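Local coordinates for ORF10 (Moritella marina, PDB 6RIW), which forms the ketosynthase and chain length factor didomain of a polyunsaturated fatty acid synthase and probably catalyses the 3-oxoacyl-ACP synthase reaction in fatty acid biosynthesis, at residues A[188-193]-A[660-665]; A[383-388]-A[447-452]; A[579-584]-A[667-672]. All coordinates share one frame; numbering follows the deposited sequence.

Contact 1: residues A[188-193]-A[660-665]; sequences SHFALD and ITVSAE
A191 and S663 face each other through two backbone hydrogen bonds. A191 N reaches S663 O at 3.0 Å, and S663 N reaches A191 O at 2.9 Å. Both are nearly straight, 169° and 170° at the hydrogen. D193 and T661 form the next hydrogen-bonded pair, with longer bonds: D193 N to T661 O is 3.1 Å and T661 N to D193 O is 3.2 Å. L192 and V662 lie between them as a non-hydrogen-bonded pair. Such antiparallel pairing of central strands joins the two halves of a thiolase-fold dimer. Here one chain supplies both: strand 189-193 comes from the ketosynthase and strand 659-663 from the chain length factor. The face with L192 and V662 is dry and apolar. F190 adds its ring there, with CD2 3.8 Å from V662 CG1 at an oblique approach. Helix 198-211 covers F190 and L192, and C672 of helix 668-682 meets V662. The other face is polar and hydrated, yet close where D193 CB lies 3.0 Å from T661 OG1. These two side chains run side by side and share a water. It donates to D193 OD2 at 2.6 Å and lies 2.8 Å from T661 OG1. D193 OD1 accepts from A195 N, while S663 OG donates to M582 O. Neither face opens to solvent, and every touching residue is buried.

Contact 2: residues A[383-388]-A[447-452]; sequences LALGKG and LVLQQP
This is a helix-on-strand packing contact without cross-contact hydrogen bonds, at the edge of the ketosynthase half. The last turn of helix 374-387 meets the end of strand 443-450 in the C-terminal part of a thiolase fold, where helices pack against a mixed sheet. L385 does most of the work. Its CB points toward the strand, and the whole side chain meets L449 at about a right angle. CG is anti to the carbonyl carbon (chi1 -78°), and this torsion helps place the two methyls along the strand end. CD1 lies 3.5 Å from L449 CB and 3.8 Å from L449 C, so it touches both side chain and backbone. CD2 is 4.0 Å from Q451 N, just past the end of the strand. L385 is buried; W419, R431 and A433 also touch it. L449 packs in turn on A381 and M382, one turn earlier on the same helix.

The contact thins towards the helix end, where G388 leaves helical geometry. The strand side turns polar. Q450 directs its CB away from the helix. Its side chain approaches that of K286, a residue of the magnesium site, and lies about 8 Å from the bound magnesium ion. The extended chain of Q451 leads its amide off the helix, where OE1 accepts from R431 N. Only the near part of its side chain reaches the helix, with Q451 CB 3.8 Å from L385 O. Beyond it the partly exposed P452 comes against the exposed G386, with P452 CD 4.2 Å from G386 CA.

Contact 3: residues A[579-584]-A[667-672]; sequences LVAMGM and NSVYRC
A581 CB meets three side chains of the helix, and these touches carry most of the contact. Its apolar partners are V669 and C672. V669 CG2 is nearest, at 3.5 Å from A581 CB, and C672 SG lies 4.0 Å from the same methyl. S668 CB is a van der Waals neighbour, at 3.7 Å from A581 CB. The small alanine thus fits among residues one and four positions apart, which the helical turn brings to one side. C672 SG lies anti to its carbonyl carbon (chi1 -73°), and in this setting it also reaches L579 CB, at 4.1 Å. L579 spreads further along the helix, with CD1 3.8 Å from C672 O. I690 closes in on C672 from an adjoining strand, and A692 packs on both A581 and V669. M843 and I846 of helix 841-854 also touch V669.

The fold explains the company. Strand 659-663, helix 668-682 and strand 687-694 make a beta-alpha-beta crossover in the chain length factor half. Strand 576-581 lies between the two strands of this unit, parallel to both, and the helix passes over it. The axes of strand 579-581 and helix 668-672 approach to 7.9 Å and run nearly antiparallel, at 157°.

Polar groups gather at the start of the helix. S668 OG hydrogen-bonds E665 O and A664 N, which ties the first helical turn to the loop before it. Within the helix, C672 N bonds to S668 O at 3.1 Å, and R671 N bonds to N667 O. Beyond the contact itself, R671 forms a salt bridge with E674.

In the fold
Contacts 1 and 3 are both buried near the centre of the chain, and they touch. Their strands are neighbours: V662 N is 2.8 Å from V580 O, a probable hydrogen bond. Strand 659-663 of contact 1 also leads into the helix of contact 3. Their chemistry differs. Contact 1 is a backbone ladder across the ketosynthase and chain length factor halves, while contact 3 is side-chain packing of a helix on a strand within the chain length factor half. Contact 2 is again helix on strand, but in the ketosynthase half and partly exposed. Its centre is about 28 Å from that of contact 1 and 34 Å from that of contact 3.

Contact 1: residues A[188-193]-A[660-665]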
loop_
_atom_site.group_PDB
_atom_site.type_symbol
_atom_site.label_atom_id
_atom_site.label_comp_id
_atom_site.label_asym_id
_atom_site.label_seq_id
_atom_site.Cartn_x
_atom_site.Cartn_y
_atom_site.Cartn_z
ATOM N N SER A 188 4.195 -2.854 17.389
ATOM C CA SER A 188 3.948 -1.965 16.250
ATOM C C SER A 188 3.412 -2.744 15.058
ATOM O O SER A 188 3.725 -3.922 14.868
ATOM C CB SER A 188 5.231 -1.242 15.827
ATOM O OG SER A 188 5.822 -0.568 16.911
ATOM N N HIS A 189 2.617 -2.070 14.229
ATOM C CA HIS A 189 2.087 -2.716 13.039
ATOM C C HIS A 189 1.833 -1.678 11.959
ATOM O O HIS A 189 1.390 -0.565 12.256
ATOM C CB HIS A 189 0.803 -3.518 13.318
ATOM C CG HIS A 189 -0.228 -2.799 14.138
ATOM N ND1 HIS A 189 -1.286 -2.119 13.579
ATOM C CD2 HIS A 189 -0.391 -2.709 15.480
ATOM C CE1 HIS A 189 -2.043 -1.613 14.537
ATOM N NE2 HIS A 189 -1.522 -1.958 15.704
ATOM N N PHE A 190 2.148 -2.047 10.718
ATOM C CA PHE A 190 1.785 -1.265 9.543
ATOM C C PHE A 190 1.907 -2.166 8.322
ATOM O O PHE A 190 2.457 -3.265 8.389
ATOM C CB PHE A 190 2.638 0.005 9.392
ATOM C CG PHE A 190 4.139 -0.236 9.266
ATOM C CD1 PHE A 190 4.939 -0.334 10.398
ATOM C CD2 PHE A 190 4.741 -0.305 8.009
ATOM C CE1 PHE A 190 6.348 -0.539 10.272
ATOM C CE2 PHE A 190 6.123 -0.481 7.867
ATOM C CZ PHE A 190 6.929 -0.602 9.000
ATOM N N ALA A 191 1.328 -1.705 7.220
ATOM C CA ALA A 191 1.517 -2.316 5.912
ATOM C C ALA A 191 2.450 -1.439 5.089
ATOM O O ALA A 191 2.582 -0.233 5.336
ATOM C CB ALA A 191 0.181 -2.492 5.186
ATOM N N LEU A 192 3.109 -2.053 4.109
ATOM C CA LEU A 192 3.966 -1.300 3.200
ATOM C C LEU A 192 3.793 -1.835 1.789
ATOM O O LEU A 192 3.299 -2.949 1.583
ATOM C CB LEU A 192 5.451 -1.363 3.620
ATOM C CG LEU A 192 6.166 -2.721 3.591
ATOM C CD1 LEU A 192 6.677 -3.117 2.195
ATOM C CD2 LEU A 192 7.359 -2.695 4.548
ATOM N N ASP A 193 4.237 -1.039 0.814
ATOM C CA ASP A 193 4.229 -1.426 -0.595
ATOM C C ASP A 193 5.584 -1.049 -1.175
ATOM O O ASP A 193 5.958 0.127 -1.172
ATOM C CB ASP A 193 3.080 -0.731 -1.347
ATOM C CG ASP A 193 2.963 -1.110 -2.842
ATOM O OD1 ASP A 193 3.598 -2.088 -3.323
ATOM O OD2 ASP A 193 2.166 -0.412 -3.551
ATOM N N ILE A 660 9.162 3.704 -0.359
ATOM C CA ILE A 660 8.008 2.833 -0.169
ATOM C C ILE A 660 6.783 3.639 0.227
ATOM O O ILE A 660 6.882 4.785 0.670
ATOM C CB ILE A 660 8.256 1.760 0.913
ATOM C CG1 ILE A 660 8.536 2.429 2.270
ATOM C CG2 ILE A 660 9.347 0.774 0.484
ATOM C CD1 ILE A 660 8.618 1.435 3.439
ATOM N N THR A 661 5.610 3.012 0.105
ATOM C CA THR A 661 4.450 3.548 0.809
ATOM C C THR A 661 4.287 2.810 2.129
ATOM O O THR A 661 4.734 1.670 2.283
ATOM C CB THR A 661 3.154 3.457 -0.020
ATOM O OG1 THR A 661 2.804 2.089 -0.233
ATOM C CG2 THR A 661 3.328 4.165 -1.353
ATOM N N VAL A 662 3.663 3.494 3.090
ATOM C CA VAL A 662 3.382 2.981 4.422
ATOM C C VAL A 662 1.907 3.267 4.676
ATOM O O VAL A 662 1.455 4.399 4.468
ATOM C CB VAL A 662 4.247 3.669 5.498
ATOM C CG1 VAL A 662 3.806 3.248 6.895
ATOM C CG2 VAL A 662 5.734 3.321 5.292
ATOM N N SER A 663 1.156 2.252 5.090
ATOM C CA SER A 663 -0.280 2.394 5.291
ATOM C C SER A 663 -0.641 1.914 6.688
ATOM O O SER A 663 -0.379 0.760 7.044
ATOM C CB SER A 663 -1.059 1.619 4.220
ATOM O OG SER A 663 -0.713 2.082 2.919
ATOM N N ALA A 664 -1.238 2.797 7.480
ATOM C CA ALA A 664 -1.738 2.415 8.796
ATOM C C ALA A 664 -2.959 3.264 9.123
ATOM O O ALA A 664 -3.116 3.734 10.254
ATOM C CB ALA A 664 -0.660 2.543 9.880
ATOM N N GLU A 665 -3.807 3.500 8.123
ATOM C CA GLU A 665 -5.071 4.257 8.264
ATOM C C GLU A 665 -4.723 5.671 8.755
ATOM O O GLU A 665 -3.749 6.277 8.275
ATOM C CB GLU A 665 -6.039 3.474 9.153
ATOM C CG GLU A 665 -6.394 2.070 8.604
ATOM C CD GLU A 665 -6.910 2.116 7.173
ATOM O OE1 GLU A 665 -7.659 3.073 6.840
ATOM O OE2 GLU A 665 -6.549 1.219 6.362
HETATM O O HOH W 1 0.866 1.381 -2.119
#

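Contact 2: residues A[383-388]-A[447-452]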
loop_
_atom_site.group_PDB
_atom_site.type_symbol
_atom_site.label_atom_id
_atom_site.label_comp_id
_atom_site.label_asym_id
_atom_site.label_seq_id
_atom_site.Cartn_x
_atom_site.Cartn_y
_atom_site.Cartn_z
ATOM N N LEU A 383 13.942 -23.463 3.563
ATOM C CA LEU A 383 13.770 -24.910 3.638
ATOM C C LEU A 383 14.942 -25.633 2.985
ATOM O O LEU A 383 15.365 -26.692 3.463
ATOM C CB LEU A 383 12.448 -25.336 2.997
ATOM C CG LEU A 383 11.191 -24.963 3.808
ATOM C CD1 LEU A 383 9.905 -25.372 3.081
ATOM C CD2 LEU A 383 11.229 -25.536 5.221
ATOM N N ALA A 384 15.477 -25.078 1.894
ATOM C CA ALA A 384 16.633 -25.682 1.235
ATOM C C ALA A 384 17.868 -25.640 2.128
ATOM O O ALA A 384 18.663 -26.590 2.143
ATOM C CB ALA A 384 16.917 -24.964 -0.081
ATOM N N LEU A 385 18.057 -24.530 2.855
ATOM C CA LEU A 385 19.184 -24.417 3.777
ATOM C C LEU A 385 19.088 -25.437 4.902
ATOM O O LEU A 385 20.108 -25.988 5.335
ATOM C CB LEU A 385 19.259 -23.000 4.353
ATOM C CG LEU A 385 19.864 -21.931 3.444
ATOM C CD1 LEU A 385 19.430 -20.506 3.889
ATOM C CD2 LEU A 385 21.373 -22.045 3.389
ATOM N N GLY A 386 17.877 -25.692 5.405
ATOM C CA GLY A 386 17.726 -26.643 6.490
ATOM C C GLY A 386 17.855 -28.088 6.057
ATOM O O GLY A 386 18.372 -28.918 6.811
ATOM N N LYS A 387 17.403 -28.410 4.850
ATOM C CA LYS A 387 17.372 -29.781 4.350
ATOM C C LYS A 387 18.573 -30.154 3.480
ATOM O O LYS A 387 18.749 -31.340 3.173
ATOM C CB LYS A 387 16.078 -30.010 3.554
ATOM C CG LYS A 387 14.824 -29.836 4.400
ATOM C CD LYS A 387 13.579 -30.196 3.621
ATOM C CE LYS A 387 12.348 -30.251 4.528
ATOM N NZ LYS A 387 12.492 -31.279 5.597
ATOM N N GLY A 388 19.391 -29.186 3.067
ATOM C CA GLY A 388 20.540 -29.504 2.237
ATOM C C GLY A 388 20.232 -29.935 0.818
ATOM O O GLY A 388 21.081 -30.568 0.174
ATOM N N LEU A 447 18.528 -10.436 0.839
ATOM C CA LEU A 447 18.699 -10.970 2.178
ATOM C C LEU A 447 19.723 -12.093 2.130
ATOM O O LEU A 447 19.740 -12.878 1.176
ATOM C CB LEU A 447 17.383 -11.493 2.747
ATOM C CG LEU A 447 16.290 -10.450 2.975
ATOM C CD1 LEU A 447 15.014 -11.136 3.447
ATOM C CD2 LEU A 447 16.773 -9.396 3.980
ATOM N N VAL A 448 20.580 -12.149 3.145
ATOM C CA VAL A 448 21.604 -13.185 3.271
ATOM C C VAL A 448 21.165 -14.138 4.374
ATOM O O VAL A 448 20.969 -13.722 5.527
ATOM C CB VAL A 448 22.986 -12.580 3.565
ATOM C CG1 VAL A 448 24.056 -13.688 3.550
ATOM C CG2 VAL A 448 23.297 -11.510 2.546
ATOM N N LEU A 449 20.968 -15.410 4.016
ATOM C CA LEU A 449 20.453 -16.417 4.926
ATOM C C LEU A 449 21.481 -17.529 5.119
ATOM O O LEU A 449 22.229 -17.871 4.197
ATOM C CB LEU A 449 19.159 -17.036 4.400
ATOM C CG LEU A 449 18.141 -16.087 3.776
ATOM C CD1 LEU A 449 16.987 -16.907 3.192
ATOM C CD2 LEU A 449 17.659 -15.146 4.872
ATOM N N GLN A 450 21.479 -18.116 6.312
ATOM C CA GLN A 450 22.366 -19.229 6.614
ATOM C C GLN A 450 21.589 -20.341 7.300
ATOM O O GLN A 450 20.525 -20.121 7.886
ATOM C CB GLN A 450 23.542 -18.775 7.486
ATOM C CG GLN A 450 24.534 -17.906 6.725
ATOM C CD GLN A 450 25.753 -17.519 7.564
ATOM O OE1 GLN A 450 25.708 -17.527 8.797
ATOM N NE2 GLN A 450 26.845 -17.184 6.891
ATOM N N GLN A 451 22.154 -21.548 7.239
ATOM C CA GLN A 451 21.518 -22.702 7.850
ATOM C C GLN A 451 21.298 -22.451 9.340
ATOM O O GLN A 451 22.017 -21.653 9.956
ATOM C CB GLN A 451 22.376 -23.956 7.635
ATOM C CG GLN A 451 23.770 -23.865 8.228
ATOM C CD GLN A 451 24.594 -25.111 7.927
ATOM O OE1 GLN A 451 25.541 -25.064 7.140
ATOM N NE2 GLN A 451 24.213 -26.233 8.530
ATOM N N PRO A 452 20.288 -23.084 9.936
ATOM C CA PRO A 452 20.012 -22.840 11.351
ATOM C C PRO A 452 21.140 -23.343 12.232
ATOM O O PRO A 452 21.820 -24.319 11.912
ATOM C CB PRO A 452 18.724 -23.631 11.609
ATOM C CG PRO A 452 18.683 -24.651 10.532
ATOM C CD PRO A 452 19.329 -24.029 9.339
#

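Contact 3: residues A[579-584]-A[667-672]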
loop_
_atom_site.group_PDB
_atom_site.type_symbol
_atom_site.label_atom_id
_atom_site.label_comp_id
_atom_site.label_asym_id
_atom_site.label_seq_id
_atom_site.Cartn_x
_atom_site.Cartn_y
_atom_site.Cartn_z
ATOM N N LEU A 579 9.378 7.885 2.295
ATOM C CA LEU A 579 8.258 7.137 2.844
ATOM C C LEU A 579 6.988 7.898 2.512
ATOM O O LEU A 579 6.901 9.098 2.787
ATOM C CB LEU A 579 8.387 6.976 4.367
ATOM C CG LEU A 579 9.726 6.450 4.896
ATOM C CD1 LEU A 579 9.659 6.397 6.400
ATOM C CD2 LEU A 579 10.027 5.051 4.337
ATOM N N VAL A 580 6.013 7.230 1.898
ATOM C CA VAL A 580 4.767 7.912 1.548
ATOM C C VAL A 580 3.637 7.302 2.375
ATOM O O VAL A 580 3.263 6.142 2.170
ATOM C CB VAL A 580 4.468 7.819 0.047
ATOM C CG1 VAL A 580 3.150 8.524 -0.276
ATOM C CG2 VAL A 580 5.625 8.437 -0.763
ATOM N N ALA A 581 3.077 8.095 3.282
ATOM C CA ALA A 581 1.889 7.708 4.029
ATOM C C ALA A 581 0.660 7.859 3.146
ATOM O O ALA A 581 0.414 8.935 2.596
ATOM C CB ALA A 581 1.755 8.572 5.285
ATOM N N MET A 582 -0.100 6.783 2.981
ATOM C CA MET A 582 -1.232 6.843 2.068
ATOM C C MET A 582 -2.119 5.641 2.338
ATOM O O MET A 582 -1.746 4.721 3.068
ATOM C CB MET A 582 -0.761 6.873 0.605
ATOM C CG MET A 582 0.215 5.723 0.251
ATOM S SD MET A 582 -0.609 4.120 -0.056
ATOM C CE MET A 582 -1.102 4.351 -1.795
ATOM N N GLY A 583 -3.330 5.698 1.787
ATOM C CA GLY A 583 -4.155 4.531 1.572
ATOM C C GLY A 583 -4.522 4.495 0.096
ATOM O O GLY A 583 -4.102 5.356 -0.686
ATOM N N MET A 584 -5.305 3.490 -0.287
ATOM C CA MET A 584 -5.569 3.370 -1.722
ATOM C C MET A 584 -6.377 4.566 -2.219
ATOM O O MET A 584 -7.184 5.156 -1.488
ATOM C CB MET A 584 -6.272 2.042 -2.063
ATOM C CG MET A 584 -7.691 1.860 -1.580
ATOM S SD MET A 584 -8.608 0.610 -2.591
ATOM C CE MET A 584 -8.597 1.372 -4.155
ATOM N N ASN A 667 -3.295 6.685 11.298
ATOM C CA ASN A 667 -1.966 6.734 11.901
ATOM C C ASN A 667 -0.833 6.467 10.904
ATOM O O ASN A 667 0.313 6.259 11.320
ATOM C CB ASN A 667 -1.899 5.764 13.086
ATOM C CG ASN A 667 -2.565 6.347 14.337
ATOM O OD1 ASN A 667 -2.462 7.544 14.602
ATOM N ND2 ASN A 667 -3.300 5.520 15.065
ATOM N N SER A 668 -1.108 6.515 9.601
ATOM C CA SER A 668 -0.061 6.249 8.615
ATOM C C SER A 668 1.172 7.137 8.817
ATOM O O SER A 668 2.309 6.653 8.801
ATOM C CB SER A 668 -0.615 6.462 7.204
ATOM O OG SER A 668 -1.616 5.508 6.874
ATOM N N VAL A 669 0.968 8.448 8.970
ATOM C CA VAL A 669 2.107 9.362 9.084
ATOM C C VAL A 669 2.886 9.114 10.370
ATOM O O VAL A 669 4.122 9.163 10.378
ATOM C CB VAL A 669 1.641 10.826 8.990
ATOM C CG1 VAL A 669 2.805 11.785 9.379
ATOM C CG2 VAL A 669 1.155 11.152 7.573
ATOM N N TYR A 670 2.191 8.853 11.482
ATOM C CA TYR A 670 2.911 8.614 12.732
ATOM C C TYR A 670 3.697 7.302 12.691
ATOM O O TYR A 670 4.793 7.226 13.257
ATOM C CB TYR A 670 1.920 8.658 13.913
ATOM C CG TYR A 670 1.140 9.967 13.997
ATOM C CD1 TYR A 670 1.723 11.170 13.629
ATOM C CD2 TYR A 670 -0.187 9.994 14.424
ATOM C CE1 TYR A 670 1.015 12.379 13.693
ATOM C CE2 TYR A 670 -0.904 11.202 14.491
ATOM C CZ TYR A 670 -0.293 12.380 14.131
ATOM O OH TYR A 670 -1.009 13.566 14.202
ATOM N N ARG A 671 3.192 6.270 12.004
ATOM C CA ARG A 671 4.026 5.086 11.799
ATOM C C ARG A 671 5.252 5.394 10.933
ATOM O O ARG A 671 6.306 4.774 11.124
ATOM C CB ARG A 671 3.217 3.940 11.184
ATOM C CG ARG A 671 2.131 3.355 12.115
ATOM C CD ARG A 671 2.705 2.568 13.312
ATOM N NE ARG A 671 1.630 1.994 14.134
ATOM C CZ ARG A 671 1.816 1.432 15.333
ATOM N NH1 ARG A 671 0.776 0.933 16.001
ATOM N NH2 ARG A 671 3.041 1.360 15.862
ATOM N N CYS A 672 5.139 6.320 9.974
ATOM C CA CYS A 672 6.315 6.735 9.199
ATOM C C CYS A 672 7.341 7.433 10.075
ATOM O O CYS A 672 8.555 7.272 9.880
ATOM C CB CYS A 672 5.910 7.682 8.062
ATOM S SG CYS A 672 5.055 6.884 6.685
#